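Side-chain contacts in E3 SUMO-protein ligase SIZ2 (Saccharomyces cerevisiae, PDB 6U75), which acts as an E3 ligase that promotes SUMO attachment to target proteins, possibly including septins, and binds double-stranded DNA: residues 57-60 and 64-67; 92-95 and 99-102; 32-37 and 80-85. One frame throughout, in Å; residues are numbered along the deposited sequence.

Interaction 1: residues 57-60 and 64-67; sequences GFSI and YETV
The hydroxyl of S59 is swung anti to the backbone N (chi1 175°), which sets OG beside the carbonyl carbon, within reach of the E65 carboxylate. That glutamate starts with CG between its own N and carbonyl carbon (chi1 67°), and the chain then runs straight through chi2, so that the acid group reaches back across the loop. The setting is the PINIT domain, where the chain beyond strand 50-58 of an antiparallel sheet doubles back past it without adding a strand.

The closure rests on one side-chain bond: S59 OG donates to E65 OE1 at 3.0 Å. The donor comes to the syn side of the oxygen, 26° out of the carboxylate plane. Here E65 OE1 also lies beside the S59 backbone, with S59 CA 3.5 Å away. I60 O lies 3.7 Å from E65 OE1, but two acceptors cannot bond to each other, so I60 contributes contact without a hydrogen bond. The backbones stay well apart, and the small buried surface depends mostly on the glutamate spanning the gap.

Backbone hydrogen bonds between G57 and S131 and between S59 and E129 fix the serine side against the neighbouring strand 130-139 and the loop leading into it. K20 NZ makes a weak bond to S59 OG. A second carboxylate, that of E70, lies close to E65 and may raise its proton affinity somewhat. The two oxygens of E65 divide their work: OE1 takes the S59 hydroxyl, and OE2 is hydrogen-bonded to S131 OG.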
ATOM      1  N   GLY A  57       6.770   6.376 -12.920  1.00 31.48           N
ATOM      2  CA  GLY A  57       6.611   7.556 -12.096  1.00 32.75           C
ATOM      3  C   GLY A  57       6.622   8.819 -12.931  1.00 28.76           C
ATOM      4  O   GLY A  57       7.088   8.832 -14.069  1.00 29.63           O
ATOM      5  N   PHE A  58       6.088   9.888 -12.346  1.00 34.22           N
ATOM      6  CA  PHE A  58       6.142  11.190 -12.997  1.00 29.40           C
ATOM      7  C   PHE A  58       7.589  11.655 -13.095  1.00 38.45           C
ATOM      8  O   PHE A  58       8.328  11.639 -12.106  1.00 40.63           O
ATOM      9  CB  PHE A  58       5.309  12.214 -12.225  1.00 26.71           C
ATOM     10  CG  PHE A  58       3.825  12.086 -12.442  1.00 44.52           C
ATOM     11  CD1 PHE A  58       3.303  11.916 -13.715  1.00 46.53           C
ATOM     12  CD2 PHE A  58       2.952  12.140 -11.368  1.00 44.81           C
ATOM     13  CE1 PHE A  58       1.940  11.801 -13.912  1.00 42.23           C
ATOM     14  CE2 PHE A  58       1.589  12.025 -11.559  1.00 57.31           C
ATOM     15  CZ  PHE A  58       1.082  11.855 -12.832  1.00 54.35           C
ATOM     16  N   SER A  59       7.991  12.069 -14.294  1.00 30.22           N
ATOM     17  CA  SER A  59       9.356  12.517 -14.562  1.00 35.81           C
ATOM     18  C   SER A  59       9.359  14.042 -14.532  1.00 44.29           C
ATOM     19  O   SER A  59       9.106  14.703 -15.539  1.00 41.68           O
ATOM     20  CB  SER A  59       9.850  11.978 -15.899  1.00 37.51           C
ATOM     21  OG  SER A  59      11.124  12.507 -16.223  1.00 48.02           O
ATOM     22  N   ILE A  60       9.645  14.600 -13.361  1.00 44.24           N
ATOM     23  CA  ILE A  60       9.698  16.050 -13.196  1.00 46.09           C
ATOM     24  C   ILE A  60      10.904  16.564 -13.975  1.00 44.89           C
ATOM     25  O   ILE A  60      12.041  16.167 -13.680  1.00 47.00           O
ATOM     26  CB  ILE A  60       9.774  16.444 -11.712  1.00 46.56           C
ATOM     27  CG1 ILE A  60       8.584  15.851 -10.952  1.00 49.26           C
ATOM     28  CG2 ILE A  60       9.805  17.964 -11.568  1.00 45.81           C
ATOM     29  CD1 ILE A  60       8.546  16.207  -9.482  1.00 59.04           C
ATOM     30  N   TYR A  64      17.291  17.294 -11.263  1.00 44.34           N
ATOM     31  CA  TYR A  64      17.809  15.943 -11.101  1.00 28.98           C
ATOM     32  C   TYR A  64      16.796  15.076 -10.361  1.00 32.89           C
ATOM     33  O   TYR A  64      16.127  15.533  -9.430  1.00 31.97           O
ATOM     34  CB  TYR A  64      19.135  15.981 -10.342  1.00 26.95           C
ATOM     35  CG  TYR A  64      19.762  14.628 -10.106  1.00 31.00           C
ATOM     36  CD1 TYR A  64      20.555  14.029 -11.075  1.00 33.64           C
ATOM     37  CD2 TYR A  64      19.572  13.953  -8.909  1.00 25.26           C
ATOM     38  CE1 TYR A  64      21.131  12.793 -10.863  1.00 25.88           C
ATOM     39  CE2 TYR A  64      20.145  12.718  -8.687  1.00 26.23           C
ATOM     40  CZ  TYR A  64      20.923  12.143  -9.666  1.00 26.26           C
ATOM     41  OH  TYR A  64      21.495  10.910  -9.446  1.00 43.58           O
ATOM     42  N   GLU A  65      16.684  13.819 -10.784  1.00 36.10           N
ATOM     43  CA  GLU A  65      15.771  12.872 -10.162  1.00 42.92           C
ATOM     44  C   GLU A  65      16.468  11.530 -10.002  1.00 40.40           C
ATOM     45  O   GLU A  65      17.317  11.152 -10.815  1.00 41.01           O
ATOM     46  CB  GLU A  65      14.482  12.696 -10.981  1.00 63.45           C
ATOM     47  CG  GLU A  65      14.676  12.017 -12.332  1.00 69.27           C
ATOM     48  CD  GLU A  65      13.360  11.684 -13.012  1.00 71.64           C
ATOM     49  OE1 GLU A  65      12.785  12.576 -13.670  1.00 77.58           O
ATOM     50  OE2 GLU A  65      12.895  10.532 -12.877  1.00 62.08           O
ATOM     51  N   THR A  66      16.093  10.809  -8.951  1.00 47.54           N
ATOM     52  CA  THR A  66      16.656   9.498  -8.672  1.00 62.80           C
ATOM     53  C   THR A  66      15.805   8.400  -9.309  1.00 59.52           C
ATOM     54  O   THR A  66      14.701   8.634  -9.803  1.00 60.56           O
ATOM     55  CB  THR A  66      16.778   9.282  -7.164  1.00 71.29           C
ATOM     56  OG1 THR A  66      15.644   9.855  -6.502  1.00 83.23           O
ATOM     57  CG2 THR A  66      18.052   9.925  -6.634  1.00 47.07           C
ATOM     58  N   VAL A  67      16.342   7.177  -9.285  1.00 60.11           N
ATOM     59  CA  VAL A  67      15.730   6.080 -10.029  1.00 59.54           C
ATOM     60  C   VAL A  67      14.425   5.625  -9.387  1.00 54.12           C
ATOM     61  O   VAL A  67      13.522   5.147 -10.083  1.00 57.58           O
ATOM     62  CB  VAL A  67      16.722   4.907 -10.160  1.00 53.28           C
ATOM     63  CG1 VAL A  67      17.879   5.291 -11.068  1.00 64.97           C
ATOM     64  CG2 VAL A  67      17.236   4.472  -8.790  1.00 66.51           C
TER

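Interaction 2: residues 92-95 and 99-102; sequences KGLK and GTGN
T100 and G93 meet through a hydrogen bond in the loop between strands 85-86 and 104-105 of the PINIT domain: T100 OG1 donates to G93 O at 2.6 Å. Its chi1 of 68° sets OG1 between the backbone N and the carbonyl carbon and leaves CG2 on the side of the backbone N. The hydroxyl meets the carbonyl at a C=O...donor angle of 142° and is tilted 32° from the carbonyl plane.

L94 closes in beside it. Its CB lies 3.3 Å from T100 OG1, and farther out the two side chains cross obliquely, L94 CD2 coming to 4.2 Å from T100 CG2.

K92 begins by pointing away from residues 99-102 but turns back through a bend at chi2, after which the chain is extended. This brings K92 NZ near the start of the opposite segment, with a weak bond of 3.5 Å to T100 OG1. Its main partners lie elsewhere: a salt bridge to D73 and a hydrogen bond to Q97 O. D73 OD1 also accepts the amide of G99, so one carboxylate oxygen gathers both donors.

With an alanine in place of T100, G93 O would probably be left without its hydroxyl donor and L94 CD2 without the CG2 methyl it meets. L94 also touches T223 and N102 touches P222, which places the loop against the SP-RING region. The contact is mainly polar: G93 O takes the hydroxyl and Q97 O the ammonium group, while the D73 carboxylate is likely to offset the lysine charge.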
ATOM      1  N   LYS A  92      -2.451   1.246 -12.235  1.00 71.94           N
ATOM      2  CA  LYS A  92      -2.763   2.585 -11.729  1.00 82.06           C
ATOM      3  C   LYS A  92      -4.171   2.564 -11.142  1.00 63.70           C
ATOM      4  O   LYS A  92      -5.158   2.780 -11.850  1.00 79.19           O
ATOM      5  CB  LYS A  92      -2.623   3.635 -12.831  1.00 70.07           C
ATOM      6  CG  LYS A  92      -1.825   4.861 -12.405  1.00 56.17           C
ATOM      7  CD  LYS A  92      -2.414   5.523 -11.165  1.00 79.21           C
ATOM      8  CE  LYS A  92      -1.659   6.789 -10.804  1.00 56.63           C
ATOM      9  NZ  LYS A  92      -1.948   7.237  -9.414  1.00 58.63           N
ATOM     10  N   GLY A  93      -4.257   2.297  -9.837  1.00 66.85           N
ATOM     11  CA  GLY A  93      -5.521   2.364  -9.143  1.00 79.32           C
ATOM     12  C   GLY A  93      -5.841   3.770  -8.671  1.00 78.34           C
ATOM     13  O   GLY A  93      -4.960   4.617  -8.529  1.00 77.21           O
ATOM     14  N   LEU A  94      -7.126   4.010  -8.426  1.00 89.35           N
ATOM     15  CA  LEU A  94      -7.618   5.324  -8.020  1.00 90.75           C
ATOM     16  C   LEU A  94      -7.158   6.392  -9.019  1.00 85.29           C
ATOM     17  O   LEU A  94      -6.252   7.188  -8.769  1.00 78.23           O
ATOM     18  CB  LEU A  94      -7.161   5.652  -6.595  1.00 72.94           C
ATOM     19  CG  LEU A  94      -8.184   6.377  -5.718  1.00 77.04           C
ATOM     20  CD1 LEU A  94      -9.300   5.428  -5.308  1.00 74.67           C
ATOM     21  CD2 LEU A  94      -7.521   6.982  -4.491  1.00 72.04           C
ATOM     22  N   LYS A  95      -7.821   6.372 -10.177  1.00 78.66           N
ATOM     23  CA  LYS A  95      -7.447   7.269 -11.267  1.00 84.65           C
ATOM     24  C   LYS A  95      -7.487   8.729 -10.835  1.00 91.92           C
ATOM     25  O   LYS A  95      -6.771   9.563 -11.401  1.00 85.31           O
ATOM     26  CB  LYS A  95      -8.377   7.055 -12.463  1.00 76.13           C
ATOM     27  CG  LYS A  95      -8.490   5.610 -12.929  1.00 74.43           C
ATOM     28  CD  LYS A  95      -9.924   5.276 -13.310  1.00 62.05           C
ATOM     29  CE  LYS A  95     -10.095   3.796 -13.605  1.00 75.89           C
ATOM     30  NZ  LYS A  95     -11.530   3.429 -13.772  1.00 73.65           N
ATOM     31  N   GLY A  99      -0.035   9.002  -7.365  1.00 66.75           N
ATOM     32  CA  GLY A  99       0.793   8.242  -6.455  1.00 49.84           C
ATOM     33  C   GLY A  99       0.138   7.012  -5.873  1.00 49.81           C
ATOM     34  O   GLY A  99       0.739   6.363  -5.007  1.00 72.75           O
ATOM     35  N   THR A 100      -1.072   6.668  -6.316  1.00 49.07           N
ATOM     36  CA  THR A 100      -1.805   5.514  -5.812  1.00 49.20           C
ATOM     37  C   THR A 100      -1.750   4.333  -6.774  1.00 52.46           C
ATOM     38  O   THR A 100      -2.681   3.521  -6.815  1.00 62.60           O
ATOM     39  CB  THR A 100      -3.260   5.892  -5.533  1.00 55.83           C
ATOM     40  OG1 THR A 100      -3.934   6.161  -6.769  1.00 65.36           O
ATOM     41  CG2 THR A 100      -3.331   7.124  -4.645  1.00 62.06           C
ATOM     42  N   GLY A 101      -0.681   4.226  -7.555  1.00 48.62           N
ATOM     43  CA  GLY A 101      -0.519   3.134  -8.484  1.00 50.90           C
ATOM     44  C   GLY A 101       0.305   2.008  -7.890  1.00 43.88           C
ATOM     45  O   GLY A 101       1.048   2.196  -6.930  1.00 44.34           O
ATOM     46  N   ASN A 102       0.155   0.828  -8.476  1.00 34.57           N
ATOM     47  CA  ASN A 102       0.921  -0.347  -8.103  1.00 37.00           C
ATOM     48  C   ASN A 102       1.885  -0.729  -9.216  1.00 38.81           C
ATOM     49  O   ASN A 102       1.690  -0.355 -10.378  1.00 45.90           O
ATOM     50  CB  ASN A 102      -0.002  -1.536  -7.808  1.00 46.71           C
ATOM     51  CG  ASN A 102      -0.655  -1.446  -6.446  1.00 45.11           C
ATOM     52  OD1 ASN A 102      -0.224  -0.677  -5.587  1.00 47.96           O
ATOM     53  ND2 ASN A 102      -1.694  -2.244  -6.237  1.00 55.14           N
TER

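Interaction 3: residues 32-37 and 80-85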
ATOM      1  N   MET A  32      10.396  -1.285 -25.459  1.00 43.66           N
ATOM      2  CA  MET A  32      11.603  -1.437 -24.656  1.00 40.58           C
ATOM      3  C   MET A  32      12.141  -2.846 -24.836  1.00 36.45           C
ATOM      4  O   MET A  32      11.421  -3.821 -24.601  1.00 40.92           O
ATOM      5  CB  MET A  32      11.324  -1.174 -23.174  1.00 44.78           C
ATOM      6  CG  MET A  32      10.794   0.212 -22.864  1.00 50.68           C
ATOM      7  SD  MET A  32      10.381   0.406 -21.118  1.00 79.71           S
ATOM      8  CE  MET A  32      11.930  -0.055 -20.340  1.00 34.64           C
ATOM      9  N   LYS A  33      13.401  -2.954 -25.243  1.00 42.00           N
ATOM     10  CA  LYS A  33      14.104  -4.228 -25.274  1.00 49.59           C
ATOM     11  C   LYS A  33      15.061  -4.294 -24.093  1.00 50.04           C
ATOM     12  O   LYS A  33      15.768  -3.323 -23.802  1.00 46.38           O
ATOM     13  CB  LYS A  33      14.890  -4.405 -26.576  1.00 52.09           C
ATOM     14  CG  LYS A  33      14.251  -3.786 -27.811  1.00 66.33           C
ATOM     15  CD  LYS A  33      14.903  -4.293 -29.099  1.00 61.95           C
ATOM     16  CE  LYS A  33      16.384  -3.934 -29.194  1.00 53.52           C
ATOM     17  NZ  LYS A  33      16.616  -2.468 -29.327  1.00 63.70           N
ATOM     18  N   PHE A  34      15.082  -5.435 -23.408  1.00 45.85           N
ATOM     19  CA  PHE A  34      16.117  -5.648 -22.405  1.00 40.58           C
ATOM     20  C   PHE A  34      16.232  -7.132 -22.094  1.00 38.97           C
ATOM     21  O   PHE A  34      15.304  -7.912 -22.318  1.00 37.20           O
ATOM     22  CB  PHE A  34      15.849  -4.845 -21.125  1.00 35.00           C
ATOM     23  CG  PHE A  34      14.607  -5.255 -20.391  1.00 42.46           C
ATOM     24  CD1 PHE A  34      14.646  -6.270 -19.450  1.00 39.01           C
ATOM     25  CD2 PHE A  34      13.404  -4.610 -20.625  1.00 46.17           C
ATOM     26  CE1 PHE A  34      13.506  -6.644 -18.765  1.00 33.25           C
ATOM     27  CE2 PHE A  34      12.260  -4.979 -19.945  1.00 44.39           C
ATOM     28  CZ  PHE A  34      12.311  -5.997 -19.013  1.00 46.06           C
ATOM     29  N   LYS A  35      17.403  -7.504 -21.586  1.00 37.37           N
ATOM     30  CA  LYS A  35      17.701  -8.862 -21.164  1.00 36.36           C
ATOM     31  C   LYS A  35      17.852  -8.903 -19.651  1.00 25.83           C
ATOM     32  O   LYS A  35      18.211  -7.905 -19.020  1.00 31.15           O
ATOM     33  CB  LYS A  35      18.985  -9.374 -21.828  1.00 41.32           C
ATOM     34  CG  LYS A  35      18.963  -9.304 -23.347  1.00 49.73           C
ATOM     35  CD  LYS A  35      20.338  -9.555 -23.955  1.00 46.23           C
ATOM     36  CE  LYS A  35      20.644 -11.039 -24.084  1.00 50.25           C
ATOM     37  NZ  LYS A  35      19.774 -11.701 -25.095  1.00 49.29           N
ATOM     38  N   VAL A  36      17.566 -10.065 -19.074  1.00 26.55           N
ATOM     39  CA  VAL A  36      17.742 -10.308 -17.648  1.00 25.70           C
ATOM     40  C   VAL A  36      18.807 -11.385 -17.512  1.00 31.38           C
ATOM     41  O   VAL A  36      18.566 -12.553 -17.844  1.00 33.79           O
ATOM     42  CB  VAL A  36      16.434 -10.723 -16.965  1.00 38.25           C
ATOM     43  CG1 VAL A  36      16.687 -11.083 -15.507  1.00 37.05           C
ATOM     44  CG2 VAL A  36      15.409  -9.603 -17.071  1.00 27.41           C
ATOM     45  N   SER A  37      19.984 -10.994 -17.025  1.00 42.61           N
ATOM     46  CA  SER A  37      21.131 -11.887 -16.935  1.00 27.23           C
ATOM     47  C   SER A  37      20.777 -13.205 -16.262  1.00 37.06           C
ATOM     48  O   SER A  37      19.775 -13.298 -15.544  1.00 34.71           O
ATOM     49  CB  SER A  37      22.267 -11.211 -16.166  1.00 31.07           C
ATOM     50  OG  SER A  37      21.906 -11.010 -14.810  1.00 39.38           O
ATOM     51  N   LEU A  80      -0.076  -2.490 -21.255  1.00 36.26           N
ATOM     52  CA  LEU A  80       1.255  -3.064 -21.123  1.00 38.84           C
ATOM     53  C   LEU A  80       1.243  -4.485 -21.667  1.00 47.77           C
ATOM     54  O   LEU A  80       0.393  -5.295 -21.283  1.00 51.61           O
ATOM     55  CB  LEU A  80       1.709  -3.064 -19.663  1.00 45.95           C
ATOM     56  CG  LEU A  80       1.897  -1.691 -19.020  1.00 41.83           C
ATOM     57  CD1 LEU A  80       1.923  -1.819 -17.509  1.00 34.08           C
ATOM     58  CD2 LEU A  80       3.173  -1.039 -19.523  1.00 47.57           C
ATOM     59  N   VAL A  81       2.185  -4.784 -22.557  1.00 46.26           N
ATOM     60  CA  VAL A  81       2.306  -6.100 -23.170  1.00 39.24           C
ATOM     61  C   VAL A  81       3.755  -6.536 -23.011  1.00 40.68           C
ATOM     62  O   VAL A  81       4.653  -5.953 -23.630  1.00 43.49           O
ATOM     63  CB  VAL A  81       1.895  -6.094 -24.648  1.00 31.61           C
ATOM     64  CG1 VAL A  81       1.995  -7.494 -25.232  1.00 37.62           C
ATOM     65  CG2 VAL A  81       0.484  -5.544 -24.803  1.00 43.46           C
ATOM     66  N   PHE A  82       3.984  -7.554 -22.188  1.00 38.16           N
ATOM     67  CA  PHE A  82       5.322  -8.072 -21.924  1.00 37.50           C
ATOM     68  C   PHE A  82       5.443  -9.435 -22.594  1.00 39.51           C
ATOM     69  O   PHE A  82       4.813 -10.406 -22.160  1.00 53.71           O
ATOM     70  CB  PHE A  82       5.583  -8.161 -20.422  1.00 43.74           C
ATOM     71  CG  PHE A  82       7.017  -8.439 -20.071  1.00 38.91           C
ATOM     72  CD1 PHE A  82       7.996  -7.486 -20.297  1.00 42.64           C
ATOM     73  CD2 PHE A  82       7.386  -9.650 -19.510  1.00 41.27           C
ATOM     74  CE1 PHE A  82       9.315  -7.737 -19.977  1.00 32.81           C
ATOM     75  CE2 PHE A  82       8.704  -9.905 -19.186  1.00 46.39           C
ATOM     76  CZ  PHE A  82       9.670  -8.947 -19.420  1.00 39.31           C
ATOM     77  N   ASN A  83       6.245  -9.501 -23.655  1.00 44.47           N
ATOM     78  CA  ASN A  83       6.465 -10.744 -24.395  1.00 46.47           C
ATOM     79  C   ASN A  83       5.156 -11.287 -24.964  1.00 40.06           C
ATOM     80  O   ASN A  83       4.877 -12.486 -24.898  1.00 43.48           O
ATOM     81  CB  ASN A  83       7.153 -11.789 -23.514  1.00 43.82           C
ATOM     82  CG  ASN A  83       8.563 -11.385 -23.126  1.00 52.45           C
ATOM     83  OD1 ASN A  83       9.304 -10.821 -23.932  1.00 50.22           O
ATOM     84  ND2 ASN A  83       8.940 -11.671 -21.885  1.00 43.06           N
ATOM     85  N   GLY A  84       4.342 -10.395 -25.531  1.00 48.30           N
ATOM     86  CA  GLY A  84       3.096 -10.774 -26.159  1.00 47.68           C
ATOM     87  C   GLY A  84       1.915 -10.913 -25.225  1.00 50.36           C
ATOM     88  O   GLY A  84       0.771 -10.774 -25.673  1.00 47.32           O
ATOM     89  N   THR A  85       2.148 -11.182 -23.943  1.00 44.08           N
ATOM     90  CA  THR A  85       1.075 -11.356 -22.975  1.00 36.37           C
ATOM     91  C   THR A  85       0.719 -10.014 -22.350  1.00 48.30           C
ATOM     92  O   THR A  85       1.589  -9.320 -21.816  1.00 51.22           O
ATOM     93  CB  THR A  85       1.489 -12.350 -21.890  1.00 43.73           C
ATOM     94  OG1 THR A  85       1.712 -13.640 -22.474  1.00 60.50           O
ATOM     95  CG2 THR A  85       0.415 -12.459 -20.815  1.00 34.96           C
TER
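F34 and F82 sit on strands 28-34 and 79-82, which are not direct neighbours: strand 117-123 runs between them in the four-stranded antiparallel sheet of the PINIT domain. Backbone hydrogen bonds join F34 to N117 on one flank of that middle strand, and V81 to D120 and N83 to H118 on the other. Just beyond F82 the chain reverses in a type I' turn from F82 to T85, the tight connection of a two-residue beta hairpin. F82 N bonds to T85 O at 3.0 Å, and T85 N returns the bond to F82 O at 3.3 Å. N83 and G84 hold the two positive-phi positions of this turn.

No backbone bond links the two segments; the phenyl rings meet across the middle strand instead. F34 takes chi1 65°, with CG between its N and carbonyl carbon, while F82 has CG anti to the backbone N (chi1 -169°). These settings bring the far ends of the rings together, with F34 CZ 3.6 Å from F82 CE1. F34 CZ arrives at the edge of the F82 ring, near its plane. The planes are only 29° apart, yet the centroids are 6.0 Å apart, so the rings are slid past each other and barely overlap.

Neighbours in the same segments line both rings. The V36 methyl CG2 lies at the edge of the F34 ring, in its plane, and N83 CG lies 4.1 Å above one face of the F82 ring, offset toward its rim. N83 ND2 bonds to Y109 O and N117 OD1, and N83 OD1 to H118 N. F34 also touches A17, and F82 touches L119. The contact is therefore a buried van der Waals one in which F34 CZ meets the edge of F82; with no polar bond across it, it depends on apolar packing, not on ring stacking.

All three contacts belong to the PINIT domain. Along the chain, residues 32-37 come first, then interaction 1, residues 80-85 and finally interaction 2. Interaction 3 reaches across strand 117-123 in the four-stranded sheet. Interaction 1 lies at the end of strand 50-58 in the other sheet, and the loop of interaction 2 leads into strand 104-105, which pairs with that strand. The centres of interactions 1 and 2 are about 17 Å apart, and each is about 22 Å from interaction 3; none touch. D73 touches F58 of residues 57-60 and salt-bridges K92, so it lies between the two regions. Through T223 and P222, interaction 2 lies where the PINIT domain meets the zinc-binding SP-RING region.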